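Long-range contact in CalsepRRP (Calystegia sepium, PDB 1JY5), which is a plant relative of the T2 ribonucleases that probably has little or no RNA-cleaving activity: residues A11-G16 and T41-W46. Residues are numbered along the deposited sequence; the frame is centred on the assembly and turned at random.
Sequences ALTWSG and TIKGLW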
ATOM      1  N   ALA A  11       1.429  -2.395   1.938  1.00 17.14           N
ATOM      2  CA  ALA A  11       1.097  -2.573   0.532  1.00 17.26           C
ATOM      3  C   ALA A  11       1.043  -1.206  -0.127  1.00 16.35           C
ATOM      4  O   ALA A  11       0.461  -0.264   0.416  1.00 17.14           O
ATOM      5  CB  ALA A  11      -0.242  -3.295   0.386  1.00 17.14           C
ATOM      6  N   LEU A  12       1.669  -1.103  -1.296  1.00 16.52           N
ATOM      7  CA  LEU A  12       1.722   0.149  -2.044  1.00 16.37           C
ATOM      8  C   LEU A  12       1.104  -0.048  -3.426  1.00 16.57           C
ATOM      9  O   LEU A  12       1.280  -1.090  -4.053  1.00 17.33           O
ATOM     10  CB  LEU A  12       3.177   0.604  -2.180  1.00 16.61           C
ATOM     11  CG  LEU A  12       3.950   0.735  -0.859  1.00 17.98           C
ATOM     12  CD1 LEU A  12       5.409   1.061  -1.144  1.00 20.24           C
ATOM     13  CD2 LEU A  12       3.312   1.816   0.007  1.00 17.28           C
ATOM     14  N   THR A  13       0.389   0.963  -3.899  1.00 14.43           N
ATOM     15  CA  THR A  13      -0.269   0.892  -5.195  1.00 16.33           C
ATOM     16  C   THR A  13       0.429   1.771  -6.225  1.00 15.60           C
ATOM     17  O   THR A  13       0.771   2.918  -5.936  1.00 13.65           O
ATOM     18  CB  THR A  13      -1.731   1.362  -5.087  1.00 14.69           C
ATOM     19  OG1 THR A  13      -2.409   0.584  -4.094  1.00 17.73           O
ATOM     20  CG2 THR A  13      -2.442   1.215  -6.420  1.00 18.54           C
ATOM     21  N   TRP A  14       0.647   1.236  -7.421  1.00 16.60           N
ATOM     22  CA  TRP A  14       1.269   2.025  -8.479  1.00 16.62           C
ATOM     23  C   TRP A  14       0.117   2.810  -9.106  1.00 15.36           C
ATOM     24  O   TRP A  14      -0.741   2.245  -9.784  1.00 14.49           O
ATOM     25  CB  TRP A  14       1.945   1.118  -9.509  1.00 17.62           C
ATOM     26  CG  TRP A  14       2.632   1.896 -10.602  1.00 20.08           C
ATOM     27  CD1 TRP A  14       2.175   2.108 -11.873  1.00 19.47           C
ATOM     28  CD2 TRP A  14       3.875   2.607 -10.499  1.00 20.57           C
ATOM     29  NE1 TRP A  14       3.057   2.907 -12.570  1.00 20.79           N
ATOM     30  CE2 TRP A  14       4.107   3.229 -11.750  1.00 22.08           C
ATOM     31  CE3 TRP A  14       4.813   2.783  -9.473  1.00 19.86           C
ATOM     32  CZ2 TRP A  14       5.240   4.011 -12.000  1.00 20.95           C
ATOM     33  CZ3 TRP A  14       5.941   3.560  -9.720  1.00 21.90           C
ATOM     34  CH2 TRP A  14       6.143   4.167 -10.978  1.00 20.81           C
ATOM     35  N   SER A  15       0.102   4.118  -8.866  1.00 16.05           N
ATOM     36  CA  SER A  15      -0.971   4.983  -9.353  1.00 16.20           C
ATOM     37  C   SER A  15      -1.250   4.879 -10.851  1.00 17.47           C
ATOM     38  O   SER A  15      -2.406   4.948 -11.280  1.00 16.62           O
ATOM     39  CB  SER A  15      -0.682   6.446  -8.991  1.00 15.96           C
ATOM     40  OG  SER A  15       0.383   6.971  -9.763  1.00 16.12           O
ATOM     41  N   GLY A  16      -0.193   4.712 -11.637  1.00 18.69           N
ATOM     42  CA  GLY A  16      -0.348   4.618 -13.080  1.00 20.75           C
ATOM     43  C   GLY A  16      -1.156   3.417 -13.534  1.00 22.38           C
ATOM     44  O   GLY A  16      -1.892   3.488 -14.516  1.00 22.29           O
ATOM     45  N   THR A  41       1.581   4.879  -4.007  1.00 16.25           N
ATOM     46  CA  THR A  41       0.835   5.517  -2.929  1.00 14.55           C
ATOM     47  C   THR A  41       0.418   4.379  -2.005  1.00 15.28           C
ATOM     48  O   THR A  41       0.508   3.203  -2.368  1.00 14.51           O
ATOM     49  CB  THR A  41      -0.442   6.282  -3.405  1.00 15.82           C
ATOM     50  OG1 THR A  41      -1.305   5.393  -4.122  1.00 14.75           O
ATOM     51  CG2 THR A  41      -0.065   7.472  -4.275  1.00 15.76           C
ATOM     52  N   ILE A  42      -0.040   4.721  -0.811  1.00 14.81           N
ATOM     53  CA  ILE A  42      -0.427   3.699   0.153  1.00 13.81           C
ATOM     54  C   ILE A  42      -1.737   2.986  -0.145  1.00 13.52           C
ATOM     55  O   ILE A  42      -2.772   3.612  -0.371  1.00 13.79           O
ATOM     56  CB  ILE A  42      -0.527   4.289   1.582  1.00 14.44           C
ATOM     57  CG1 ILE A  42       0.812   4.931   1.973  1.00 11.67           C
ATOM     58  CG2 ILE A  42      -0.870   3.180   2.576  1.00 12.47           C
ATOM     59  CD1 ILE A  42       0.749   5.763   3.245  1.00 12.88           C
ATOM     60  N   LYS A  43      -1.673   1.663  -0.169  1.00 13.08           N
ATOM     61  CA  LYS A  43      -2.863   0.855  -0.343  1.00 12.21           C
ATOM     62  C   LYS A  43      -3.305   0.605   1.103  1.00 13.51           C
ATOM     63  O   LYS A  43      -4.460   0.856   1.475  1.00 12.22           O
ATOM     64  CB  LYS A  43      -2.528  -0.464  -1.036  1.00 15.46           C
ATOM     65  CG  LYS A  43      -3.669  -1.459  -1.055  1.00 16.49           C
ATOM     66  CD  LYS A  43      -4.889  -0.902  -1.759  1.00 22.99           C
ATOM     67  CE  LYS A  43      -6.014  -1.912  -1.698  1.00 27.78           C
ATOM     68  NZ  LYS A  43      -7.256  -1.415  -2.339  1.00 30.03           N
ATOM     69  N   GLY A  44      -2.370   0.120   1.922  1.00 13.23           N
ATOM     70  CA  GLY A  44      -2.672  -0.122   3.324  1.00 12.72           C
ATOM     71  C   GLY A  44      -1.523  -0.672   4.154  1.00 13.68           C
ATOM     72  O   GLY A  44      -0.455  -0.960   3.625  1.00 10.04           O
ATOM     73  N   LEU A  45      -1.738  -0.781   5.467  1.00 14.34           N
ATOM     74  CA  LEU A  45      -0.749  -1.355   6.382  1.00 11.69           C
ATOM     75  C   LEU A  45      -1.559  -2.493   6.973  1.00 10.41           C
ATOM     76  O   LEU A  45      -2.523  -2.266   7.703  1.00  9.92           O
ATOM     77  CB  LEU A  45      -0.341  -0.372   7.490  1.00 11.62           C
ATOM     78  CG  LEU A  45       0.632  -0.953   8.538  1.00 12.45           C
ATOM     79  CD1 LEU A  45       1.942  -1.383   7.873  1.00 11.66           C
ATOM     80  CD2 LEU A  45       0.918   0.096   9.609  1.00 14.80           C
ATOM     81  N   TRP A  46      -1.183  -3.719   6.645  1.00  9.47           N
ATOM     82  CA  TRP A  46      -1.952  -4.854   7.112  1.00 10.62           C
ATOM     83  C   TRP A  46      -1.357  -5.755   8.194  1.00 10.54           C
ATOM     84  O   TRP A  46      -0.270  -6.309   8.021  1.00 12.33           O
ATOM     85  CB  TRP A  46      -2.322  -5.747   5.916  1.00  8.85           C
ATOM     86  CG  TRP A  46      -2.914  -5.035   4.720  1.00 13.15           C
ATOM     87  CD1 TRP A  46      -3.731  -3.941   4.730  1.00 11.56           C
ATOM     88  CD2 TRP A  46      -2.784  -5.425   3.343  1.00 14.75           C
ATOM     89  NE1 TRP A  46      -4.121  -3.627   3.444  1.00 13.89           N
ATOM     90  CE2 TRP A  46      -3.553  -4.521   2.575  1.00 14.31           C
ATOM     91  CE3 TRP A  46      -2.091  -6.453   2.684  1.00 15.10           C
ATOM     92  CZ2 TRP A  46      -3.652  -4.610   1.183  1.00 16.46           C
ATOM     93  CZ3 TRP A  46      -2.193  -6.541   1.288  1.00 18.27           C
ATOM     94  CH2 TRP A  46      -2.968  -5.621   0.560  1.00 14.84           C
TER
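Trp46 sets its CG beside its backbone N (chi1 -49°), swinging the six-membered ring back over Ala11, while Lys43 turns its CG anti to its N (chi1 171°) and brings its CD against Thr13 OG1. Lys43 is the first residue of a classic beta bulge in the antiparallel pair of strands 7-14 and 40-48, part of the central sheet of this RNase T2 fold; Trp46 follows on the same strand. Residues 41-46 correspond to the family's first active-site motif, Lys43 probably standing in the usual histidine's place. Lys43 and Gly44 stand together opposite Ala11, whose carbonyl oxygen takes both amides from the same face of its plane: Lys43 N lies 2.9 Å and Gly44 N 3.2 Å from Ala11 O. Gly44 O answers with a bond from Ala11 N. Farther along, Thr13 N reaches Thr41 O at 2.7 Å and Thr13 O receives Thr41 N; the Thr41 hydroxyl bonds to Tyr82. Glu101, bonded to Trp46 NE1, and His105, stacked on its ring, fix Trp46 from outside and probably belong to the second motif. With an alanine here, Ala11 CB would probably lose its aromatic cover, and Glu101 OE2 and the His105 ring their partners. Thr13 OG1 sits 3.2 Å from Lys43 CB, where the two side chains cross. Ala11 CB lies 3.8 Å from the centroid of the Trp46 six-membered ring in a CH-pi contact, its closest ring atom being CH2.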